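Local coordinates for protein L-isoleucine-4-hydroxylase (Bacillus thuringiensis, PDB 6LNH) that catalyses the iron- and 2-oxoglutarate-dependent hydroxylation of L-isoleucine to (4S)-4-hydroxy-L-isoleucine, and also oxidises several related amino acids, at residues L208-P211 / L212-L215; N124-R127 / F128-F132; V23-F26 / E27-F31. One frame throughout, in Å; residues are numbered along the deposited sequence.

Interaction 1: L208-P211 / L212-L215. With HG (mercury (II) ion), chain G.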
ATOM      1  N   LEU C 208      -2.779  11.464   5.587  1.00 44.67           N
ATOM      2  CA  LEU C 208      -3.938  10.974   6.375  1.00 44.37           C
ATOM      3  C   LEU C 208      -4.349   9.627   5.778  1.00 45.40           C
ATOM      4  O   LEU C 208      -4.738   9.604   4.601  1.00 46.83           O
ATOM      5  CB  LEU C 208      -5.067  12.005   6.302  1.00 40.31           C
ATOM      6  CG  LEU C 208      -4.690  13.409   6.775  1.00 45.68           C
ATOM      7  CD1 LEU C 208      -5.925  14.272   6.970  1.00 39.59           C
ATOM      8  CD2 LEU C 208      -3.877  13.350   8.055  1.00 45.68           C
ATOM      9  N   LYS C 209      -4.235   8.551   6.562  1.00 46.79           N
ATOM     10  CA  LYS C 209      -4.552   7.188   6.062  1.00 49.28           C
ATOM     11  C   LYS C 209      -5.865   6.675   6.659  1.00 49.50           C
ATOM     12  O   LYS C 209      -6.836   6.560   5.897  1.00 46.35           O
ATOM     13  CB  LYS C 209      -3.398   6.226   6.354  1.00 49.06           C
ATOM     14  CG  LYS C 209      -3.398   4.946   5.529  1.00 58.20           C
ATOM     15  CD  LYS C 209      -2.879   3.748   6.293  1.00 65.66           C
ATOM     16  CE  LYS C 209      -3.426   2.433   5.780  1.00 67.18           C
ATOM     17  NZ  LYS C 209      -2.431   1.342   5.911  1.00 84.05           N
ATOM     18  N   GLU C 210      -5.896   6.355   7.957  1.00 43.05           N
ATOM     19  CA  GLU C 210      -7.162   5.818   8.516  1.00 47.97           C
ATOM     20  C   GLU C 210      -8.163   6.935   8.797  1.00 45.98           C
ATOM     21  O   GLU C 210      -7.739   8.070   9.060  1.00 44.20           O
ATOM     22  CB  GLU C 210      -6.888   5.013   9.786  1.00 30.00           C
ATOM     23  CG  GLU C 210      -5.925   5.693  10.738  1.00 30.00           C
ATOM     24  CD  GLU C 210      -5.244   4.748  11.710  1.00 30.00           C
ATOM     25  OE1 GLU C 210      -4.249   4.115  11.316  1.00 30.00           O
ATOM     26  OE2 GLU C 210      -5.714   4.646  12.856  1.00 30.00           O
ATOM     27  N   PRO C 211      -9.480   6.632   8.792  1.00 46.31           N
ATOM     28  CA  PRO C 211     -10.528   7.615   9.084  1.00 42.61           C
ATOM     29  C   PRO C 211     -10.383   8.311  10.447  1.00 39.62           C
ATOM     30  O   PRO C 211      -9.881   7.707  11.380  1.00 35.32           O
ATOM     31  CB  PRO C 211     -11.818   6.787   9.044  1.00 40.39           C
ATOM     32  CG  PRO C 211     -11.481   5.656   8.111  1.00 43.15           C
ATOM     33  CD  PRO C 211     -10.041   5.330   8.440  1.00 42.81           C
ATOM     34  N   LEU C 212     -10.865   9.557  10.493  1.00 40.12           N
ATOM     35  CA  LEU C 212     -10.838  10.499  11.645  1.00 41.52           C
ATOM     36  C   LEU C 212      -9.410  10.975  11.917  1.00 39.93           C
ATOM     37  O   LEU C 212      -9.205  11.607  12.962  1.00 40.54           O
ATOM     38  CB  LEU C 212     -11.557   9.962  12.888  1.00 40.25           C
ATOM     39  CG  LEU C 212     -12.977   9.466  12.641  1.00 38.78           C
ATOM     40  CD1 LEU C 212     -13.600   8.950  13.926  1.00 44.08           C
ATOM     41  CD2 LEU C 212     -13.829  10.569  12.037  1.00 39.63           C
ATOM     42  N   GLU C 213      -8.466  10.705  11.003  1.00 41.90           N
ATOM     43  CA  GLU C 213      -7.115  11.295  11.183  1.00 45.08           C
ATOM     44  C   GLU C 213      -7.308  12.794  10.949  1.00 41.95           C
ATOM     45  O   GLU C 213      -8.046  13.160  10.017  1.00 39.27           O
ATOM     46  CB  GLU C 213      -6.073  10.623  10.289  1.00 49.45           C
ATOM     47  CG  GLU C 213      -5.417   9.428  10.956  1.00 52.96           C
ATOM     48  CD  GLU C 213      -4.171   8.897  10.271  1.00 59.33           C
ATOM     49  OE1 GLU C 213      -4.273   8.476   9.107  1.00 55.31           O
ATOM     50  OE2 GLU C 213      -3.104   8.900  10.911  1.00 66.64           O
ATOM     51  N   THR C 214      -6.639  13.627  11.735  1.00 39.78           N
ATOM     52  CA  THR C 214      -6.968  15.045  11.686  1.00 37.10           C
ATOM     53  C   THR C 214      -5.713  15.898  11.566  1.00 42.18           C
ATOM     54  O   THR C 214      -4.675  15.588  12.161  1.00 39.02           O
ATOM     55  CB  THR C 214      -7.775  15.442  12.939  1.00 35.53           C
ATOM     56  OG1 THR C 214      -9.053  14.795  12.904  1.00 40.47           O
ATOM     57  CG2 THR C 214      -7.984  16.947  13.015  1.00 39.52           C
ATOM     58  N   LEU C 215      -5.824  16.978  10.793  1.00 32.92           N
ATOM     59  CA  LEU C 215      -4.771  17.969  10.622  1.00 39.74           C
ATOM     60  C   LEU C 215      -5.391  19.351  10.764  1.00 39.65           C
ATOM     61  O   LEU C 215      -6.392  19.655  10.106  1.00 36.38           O
ATOM     62  CB  LEU C 215      -4.097  17.834   9.256  1.00 38.73           C
ATOM     63  CG  LEU C 215      -2.738  18.498   9.040  1.00 39.86           C
ATOM     64  CD1 LEU C 215      -2.350  18.315   7.588  1.00 44.42           C
ATOM     65  CD2 LEU C 215      -2.759  19.975   9.412  1.00 47.69           C
TER
HETATM   66 HG    HG G 303      -2.658   2.324  10.191  1.00141.75          HG
HETATM   67  O   HOH W   1      -1.958   5.797  10.766  1.00 56.34           O
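Glu210 to Glu213 form a type II beta turn, with Pro211 and Leu212 at its corners, Leu212 at positive phi (70°), and a weak closing bond of 3.4 Å from Glu213 N to Glu210 O. The side chain of Glu213 folds back against the chain entering the turn. With CG turned away from its own carbonyl carbon (chi1 -89°) and the rest extended, it carries OE1 to two backbone N-H groups in a row. Lys209 N meets Glu213 OE1 nearly in line with the carboxylate C-O bond, at a short 2.5 Å. The bond from Glu210 N to Glu213 OE1 is weak, at 2.9 Å and well bent. On the way, Glu213 CB and CG pass over Glu210 O, and Glu213 CB comes within 4.2 Å of Leu208 CD2, the two side chains running antiparallel. The Glu210 and Glu213 carboxylates are turned 46° apart and share a water, which donates to Glu210 OE1 at 2.9 Å and only weakly to Glu213 OE2. Glu210 OE1 also binds the mercury ion at 2.6 Å; Cys232 of a second subunit is the other ligand, so the metal bridges two chains. Glu210 OE2 bonds to Asn36 of the same chain and to Ser233 of the second subunit. The turn links strand 204-206 of the smaller sheet to strand 214-218 of the larger one: Leu208 packs on Leu181 of strand 176-184, while Pro211 and Leu212 rest on Leu49 of helix 44-54.

Interaction 2: N124-R127 / F128-F132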
ATOM      1  N   ASN C 124     -19.632  15.702  18.048  1.00 40.15           N
ATOM      2  CA  ASN C 124     -18.489  15.652  18.953  1.00 43.38           C
ATOM      3  C   ASN C 124     -17.230  16.204  18.295  1.00 43.39           C
ATOM      4  O   ASN C 124     -16.419  16.867  18.954  1.00 43.42           O
ATOM      5  CB  ASN C 124     -18.257  14.219  19.422  1.00 43.90           C
ATOM      6  CG  ASN C 124     -17.179  14.122  20.477  1.00 51.28           C
ATOM      7  OD1 ASN C 124     -17.013  15.027  21.294  1.00 54.98           O
ATOM      8  ND2 ASN C 124     -16.424  13.029  20.454  1.00 57.80           N
ATOM      9  N   ILE C 125     -17.043  15.935  17.001  1.00 40.55           N
ATOM     10  CA  ILE C 125     -15.892  16.489  16.291  1.00 41.65           C
ATOM     11  C   ILE C 125     -15.976  18.008  16.269  1.00 42.58           C
ATOM     12  O   ILE C 125     -14.997  18.710  16.553  1.00 40.23           O
ATOM     13  CB  ILE C 125     -15.802  15.907  14.868  1.00 41.72           C
ATOM     14  CG1 ILE C 125     -15.499  14.408  14.914  1.00 44.73           C
ATOM     15  CG2 ILE C 125     -14.738  16.633  14.060  1.00 38.50           C
ATOM     16  CD1 ILE C 125     -15.772  13.697  13.605  1.00 40.21           C
ATOM     17  N   VAL C 126     -17.155  18.538  15.938  1.00 40.54           N
ATOM     18  CA  VAL C 126     -17.340  19.986  15.881  1.00 43.50           C
ATOM     19  C   VAL C 126     -17.125  20.614  17.252  1.00 42.12           C
ATOM     20  O   VAL C 126     -16.493  21.671  17.374  1.00 43.07           O
ATOM     21  CB  VAL C 126     -18.738  20.315  15.322  1.00 41.38           C
ATOM     22  CG1 VAL C 126     -19.055  21.789  15.498  1.00 41.92           C
ATOM     23  CG2 VAL C 126     -18.829  19.911  13.856  1.00 38.89           C
ATOM     24  N   ARG C 127     -17.635  19.973  18.306  1.00 42.65           N
ATOM     25  CA  ARG C 127     -17.448  20.512  19.649  1.00 45.69           C
ATOM     26  C   ARG C 127     -15.990  20.431  20.086  1.00 42.93           C
ATOM     27  O   ARG C 127     -15.490  21.334  20.768  1.00 44.61           O
ATOM     28  CB  ARG C 127     -18.366  19.796  20.638  1.00 49.07           C
ATOM     29  CG  ARG C 127     -19.827  20.248  20.542  1.00 54.82           C
ATOM     30  CD  ARG C 127     -19.947  21.755  20.287  1.00 69.39           C
ATOM     31  NE  ARG C 127     -21.006  22.077  19.332  1.00 74.36           N
ATOM     32  CZ  ARG C 127     -21.181  23.275  18.780  1.00 56.33           C
ATOM     33  NH1 ARG C 127     -20.367  24.275  19.089  1.00 52.23           N
ATOM     34  NH2 ARG C 127     -22.170  23.475  17.918  1.00 51.22           N
ATOM     35  N   PHE C 128     -15.292  19.349  19.726  1.00 43.08           N
ATOM     36  CA  PHE C 128     -13.860  19.292  20.002  1.00 40.88           C
ATOM     37  C   PHE C 128     -13.123  20.403  19.263  1.00 41.31           C
ATOM     38  O   PHE C 128     -12.272  21.092  19.839  1.00 43.26           O
ATOM     39  CB  PHE C 128     -13.278  17.932  19.622  1.00 41.12           C
ATOM     40  CG  PHE C 128     -11.779  17.901  19.686  1.00 43.64           C
ATOM     41  CD1 PHE C 128     -11.136  17.651  20.885  1.00 41.06           C
ATOM     42  CD2 PHE C 128     -11.010  18.157  18.559  1.00 42.18           C
ATOM     43  CE1 PHE C 128      -9.757  17.643  20.962  1.00 44.27           C
ATOM     44  CE2 PHE C 128      -9.629  18.153  18.628  1.00 44.36           C
ATOM     45  CZ  PHE C 128      -9.001  17.896  19.833  1.00 47.32           C
ATOM     46  N   ASP C 129     -13.429  20.578  17.973  1.00 40.95           N
ATOM     47  CA  ASP C 129     -12.748  21.600  17.184  1.00 44.53           C
ATOM     48  C   ASP C 129     -13.016  22.985  17.751  1.00 44.28           C
ATOM     49  O   ASP C 129     -12.109  23.821  17.832  1.00 41.14           O
ATOM     50  CB  ASP C 129     -13.201  21.534  15.724  1.00 41.04           C
ATOM     51  CG  ASP C 129     -12.828  20.228  15.052  1.00 43.64           C
ATOM     52  OD1 ASP C 129     -12.073  19.438  15.656  1.00 43.91           O
ATOM     53  OD2 ASP C 129     -13.291  19.997  13.915  1.00 43.90           O
ATOM     54  N   THR C 130     -14.261  23.239  18.157  1.00 44.28           N
ATOM     55  CA  THR C 130     -14.615  24.537  18.721  1.00 44.04           C
ATOM     56  C   THR C 130     -13.863  24.795  20.018  1.00 48.17           C
ATOM     57  O   THR C 130     -13.355  25.901  20.241  1.00 49.63           O
ATOM     58  CB  THR C 130     -16.125  24.615  18.941  1.00 46.43           C
ATOM     59  OG1 THR C 130     -16.800  24.364  17.702  1.00 44.98           O
ATOM     60  CG2 THR C 130     -16.517  25.989  19.436  1.00 48.32           C
ATOM     61  N   GLU C 131     -13.780  23.785  20.887  1.00 44.28           N
ATOM     62  CA  GLU C 131     -13.090  23.960  22.159  1.00 46.87           C
ATOM     63  C   GLU C 131     -11.596  24.174  21.950  1.00 49.76           C
ATOM     64  O   GLU C 131     -10.957  24.918  22.703  1.00 50.03           O
ATOM     65  CB  GLU C 131     -13.339  22.739  23.047  1.00 52.47           C
ATOM     66  CG  GLU C 131     -12.514  22.686  24.325  1.00 57.12           C
ATOM     67  CD  GLU C 131     -12.846  21.466  25.171  1.00 72.58           C
ATOM     68  OE1 GLU C 131     -14.038  21.096  25.240  1.00 75.88           O
ATOM     69  OE2 GLU C 131     -11.918  20.875  25.765  1.00 68.48           O
ATOM     70  N   PHE C 132     -11.028  23.548  20.914  1.00 49.98           N
ATOM     71  CA  PHE C 132      -9.628  23.781  20.575  1.00 41.03           C
ATOM     72  C   PHE C 132      -9.433  25.175  19.997  1.00 47.25           C
ATOM     73  O   PHE C 132      -8.489  25.881  20.370  1.00 47.74           O
ATOM     74  CB  PHE C 132      -9.156  22.699  19.593  1.00 45.36           C
ATOM     75  CG  PHE C 132      -7.689  22.788  19.204  1.00 43.47           C
ATOM     76  CD1 PHE C 132      -7.179  23.878  18.507  1.00 43.13           C
ATOM     77  CD2 PHE C 132      -6.826  21.755  19.521  1.00 47.82           C
ATOM     78  CE1 PHE C 132      -5.847  23.941  18.160  1.00 46.69           C
ATOM     79  CE2 PHE C 132      -5.490  21.808  19.169  1.00 45.95           C
ATOM     80  CZ  PHE C 132      -5.000  22.905  18.487  1.00 46.35           C
TER
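Asp129 and Ile125, one turn apart on helix 120-134, stand next to each other with their side chains heading the same way. From Asp129 CB, 3.4 Å from Ile125 O, the aspartate passes that carbonyl on the inner side of the helix. Chi1 of -64° sets Asp129 CG beside the backbone N, back toward the preceding turn, 3.0 Å from Ile125 O. At the tip the two oxygens part company. Asp129 OD1 sits at the edge of the Phe128 ring, in its plane, and lies 3.1 Å from Ile125 O without bonding to it. Asp129 OD2 touches Ile125 CG2 at 3.7 Å and accepts a hydrogen bond from His180 NE2 of strand 176-184. That bond gives the buried carboxylate a partner and probably favours its charged form. Ile125 O itself is taken by Asp129 N, one of the i to i+4 bonds of this alpha helix, which lies against the larger sheet of the double-stranded beta-helix (cupin-type) fold of 2-oxoglutarate dioxygenases. At the next residue, Val126 O is gripped twice: Thr130 N bonds to it at 2.8 Å, and Thr130 OG1 donates at 2.7 Å from the opposite face of the carbonyl plane, 37° out of it. Thr130 also packs on Ile147 and Phe245 of the sheet. Arg127 bends so that its guanidinium has Val126 CG1 over the centre of one face, 4.1 Å above the plane, and it makes a cation-pi contact with Tyr84. Phe128, for its part, meets the Phe39 ring edge-to-face.

Interaction 3: V23-F26 / E27-F31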
ATOM      1  N   VAL C  23      -2.589  22.967  22.019  1.00 61.03           N
ATOM      2  CA  VAL C  23      -2.849  24.340  21.493  1.00 56.63           C
ATOM      3  C   VAL C  23      -1.527  25.114  21.442  1.00 58.30           C
ATOM      4  O   VAL C  23      -1.338  25.887  20.490  1.00 54.72           O
ATOM      5  CB  VAL C  23      -3.908  25.078  22.333  1.00 55.13           C
ATOM      6  CG1 VAL C  23      -3.750  26.586  22.241  1.00 56.11           C
ATOM      7  CG2 VAL C  23      -5.318  24.665  21.942  1.00 52.50           C
ATOM      8  N   HIS C  24      -0.657  24.911  22.435  1.00 60.61           N
ATOM      9  CA  HIS C  24       0.658  25.604  22.468  1.00 63.01           C
ATOM     10  C   HIS C  24       1.502  25.154  21.272  1.00 59.63           C
ATOM     11  O   HIS C  24       2.128  26.020  20.642  1.00 61.00           O
ATOM     12  CB  HIS C  24       1.366  25.372  23.808  1.00 66.90           C
ATOM     13  CG  HIS C  24       2.675  26.079  23.915  1.00 76.24           C
ATOM     14  ND1 HIS C  24       3.549  26.173  22.851  1.00 81.11           N
ATOM     15  CD2 HIS C  24       3.262  26.725  24.945  1.00 80.37           C
ATOM     16  CE1 HIS C  24       4.619  26.845  23.222  1.00 83.10           C
ATOM     17  NE2 HIS C  24       4.468  27.196  24.504  1.00 80.54           N
ATOM     18  N   GLU C  25       1.512  23.850  20.975  1.00 56.63           N
ATOM     19  CA  GLU C  25       2.289  23.363  19.837  1.00 58.06           C
ATOM     20  C   GLU C  25       1.750  23.915  18.525  1.00 54.01           C
ATOM     21  O   GLU C  25       2.522  24.335  17.655  1.00 52.92           O
ATOM     22  CB  GLU C  25       2.302  21.833  19.805  1.00 55.38           C
ATOM     23  CG  GLU C  25       3.206  21.276  18.710  1.00 62.81           C
ATOM     24  CD  GLU C  25       3.405  19.775  18.796  1.00 70.15           C
ATOM     25  OE1 GLU C  25       2.819  19.139  19.698  1.00 67.45           O
ATOM     26  OE2 GLU C  25       4.158  19.231  17.960  1.00 70.64           O
ATOM     27  N   PHE C  26       0.427  23.913  18.363  1.00 53.25           N
ATOM     28  CA  PHE C  26      -0.179  24.457  17.152  1.00 52.87           C
ATOM     29  C   PHE C  26       0.185  25.926  16.967  1.00 52.34           C
ATOM     30  O   PHE C  26       0.484  26.364  15.851  1.00 52.86           O
ATOM     31  CB  PHE C  26      -1.697  24.279  17.208  1.00 50.83           C
ATOM     32  CG  PHE C  26      -2.447  25.089  16.187  1.00 48.38           C
ATOM     33  CD1 PHE C  26      -2.348  24.792  14.839  1.00 46.71           C
ATOM     34  CD2 PHE C  26      -3.257  26.141  16.578  1.00 45.86           C
ATOM     35  CE1 PHE C  26      -3.044  25.531  13.896  1.00 45.91           C
ATOM     36  CE2 PHE C  26      -3.952  26.884  15.644  1.00 42.29           C
ATOM     37  CZ  PHE C  26      -3.847  26.580  14.302  1.00 39.05           C
ATOM     38  N   GLU C  27       0.169  26.699  18.054  1.00 56.76           N
ATOM     39  CA  GLU C  27       0.452  28.127  17.959  1.00 52.99           C
ATOM     40  C   GLU C  27       1.903  28.413  17.587  1.00 54.56           C
ATOM     41  O   GLU C  27       2.178  29.370  16.853  1.00 59.26           O
ATOM     42  CB  GLU C  27       0.090  28.803  19.278  1.00 55.86           C
ATOM     43  CG  GLU C  27      -1.402  28.918  19.451  1.00 60.45           C
ATOM     44  CD  GLU C  27      -1.814  29.592  20.736  1.00 64.65           C
ATOM     45  OE1 GLU C  27      -1.036  29.568  21.713  1.00 61.63           O
ATOM     46  OE2 GLU C  27      -2.922  30.164  20.758  1.00 61.52           O
ATOM     47  N   SER C  28       2.848  27.610  18.080  1.00 58.66           N
ATOM     48  CA  SER C  28       4.249  27.850  17.743  1.00 57.52           C
ATOM     49  C   SER C  28       4.598  27.294  16.365  1.00 56.31           C
ATOM     50  O   SER C  28       5.446  27.858  15.662  1.00 60.38           O
ATOM     51  CB  SER C  28       5.169  27.258  18.814  1.00 59.48           C
ATOM     52  OG  SER C  28       5.604  25.960  18.467  1.00 66.80           O
ATOM     53  N   LYS C  29       3.957  26.194  15.966  1.00 55.78           N
ATOM     54  CA  LYS C  29       4.267  25.549  14.697  1.00 52.78           C
ATOM     55  C   LYS C  29       3.378  26.007  13.547  1.00 50.09           C
ATOM     56  O   LYS C  29       3.825  26.001  12.395  1.00 51.19           O
ATOM     57  CB  LYS C  29       4.146  24.031  14.842  1.00 51.22           C
ATOM     58  CG  LYS C  29       5.469  23.286  14.926  1.00 59.86           C
ATOM     59  CD  LYS C  29       5.263  21.865  15.434  1.00 60.63           C
ATOM     60  CE  LYS C  29       4.040  21.224  14.786  1.00 56.14           C
ATOM     61  NZ  LYS C  29       3.898  19.779  15.117  1.00 59.05           N
ATOM     62  N   GLY C  30       2.133  26.396  13.818  1.00 48.21           N
ATOM     63  CA  GLY C  30       1.220  26.781  12.761  1.00 41.82           C
ATOM     64  C   GLY C  30       0.378  25.648  12.224  1.00 43.48           C
ATOM     65  O   GLY C  30      -0.492  25.886  11.376  1.00 41.09           O
ATOM     66  N   PHE C  31       0.657  24.432  12.689  1.00 39.09           N
ATOM     67  CA  PHE C  31      -0.094  23.231  12.248  1.00 40.82           C
ATOM     68  C   PHE C  31      -0.018  22.185  13.361  1.00 43.22           C
ATOM     69  O   PHE C  31       0.849  22.306  14.239  1.00 44.43           O
ATOM     70  CB  PHE C  31       0.462  22.702  10.925  1.00 43.85           C
ATOM     71  CG  PHE C  31       1.787  21.996  11.044  1.00 40.98           C
ATOM     72  CD1 PHE C  31       2.973  22.710  11.041  1.00 44.26           C
ATOM     73  CD2 PHE C  31       1.849  20.620  11.168  1.00 43.27           C
ATOM     74  CE1 PHE C  31       4.191  22.061  11.152  1.00 45.96           C
ATOM     75  CE2 PHE C  31       3.069  19.973  11.280  1.00 47.94           C
ATOM     76  CZ  PHE C  31       4.237  20.695  11.271  1.00 45.41           C
TER
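Glu25 leaves the helix with CG opposite its backbone N (chi1 -175°) and runs on extended, while Lys29, four residues later, turns sharply at chi3 (42°); the two chains end up alongside, heading the same way. A salt bridge joins them, Lys29 NZ to Glu25 OE2 at 2.9 Å, the ammonium approaching from above the carboxylate plane. The aliphatic parts pair too, with Lys29 CD 3.9 Å from Glu25 CG, and Lys29 CE lies over one face of the Phe31 ring, toward its rim. Another i to i+4 pair, this one in van der Waals contact only, brings Val23 CG1 to 3.9 Å from Glu27 CD; the carboxylate finds its polar partner in Asn137, whose backbone N bonds to OE2. The helix ends at Lys29. Gly30, with positive phi (91°), is the first residue out of it and, lacking a side chain, takes this phi without crowding the carbonyl O of Lys29. Even so, Gly30 N still bonds to Phe26 O at a short 2.6 Å. Phe26 backs this exit, CE1 lying 3.6 Å from Gly30 O and CD1 3.7 Å from Phe31 N. Helix 19-29 runs directly into edge strand 31-34 of the larger sheet: Phe26 packs on Leu32 and Thr136, Phe31 reaches Gln204 and Ile206 of strand 204-206, and Gly30 pairs through its backbone with Gly218 of strand 214-218.

How the interactions relate
All three contacts are local, yet each serves a different part of the fold. Interaction 1 is a largely buried turn with one side at a subunit interface. Interaction 2, mid-helix on the larger sheet, and interaction 3, a helix end opening into that sheet's edge strand, are partly buried, with Asn124 and Glu131, and His24, Glu25 and Ser28, toward solvent. Interactions 1 and 2 touch where Leu212 CD2 meets Ile125 CD1 at 4.0 Å, and His180 joins them, bonding Thr214 and Asp129 with its two ring nitrogens. Interactions 2 and 3 meet through Phe132 and Phe26. Glu25 pairs with a lysine, Asp129 with His180 of the sheet, Glu213 with backbone N-H groups; Glu210 binds mercury.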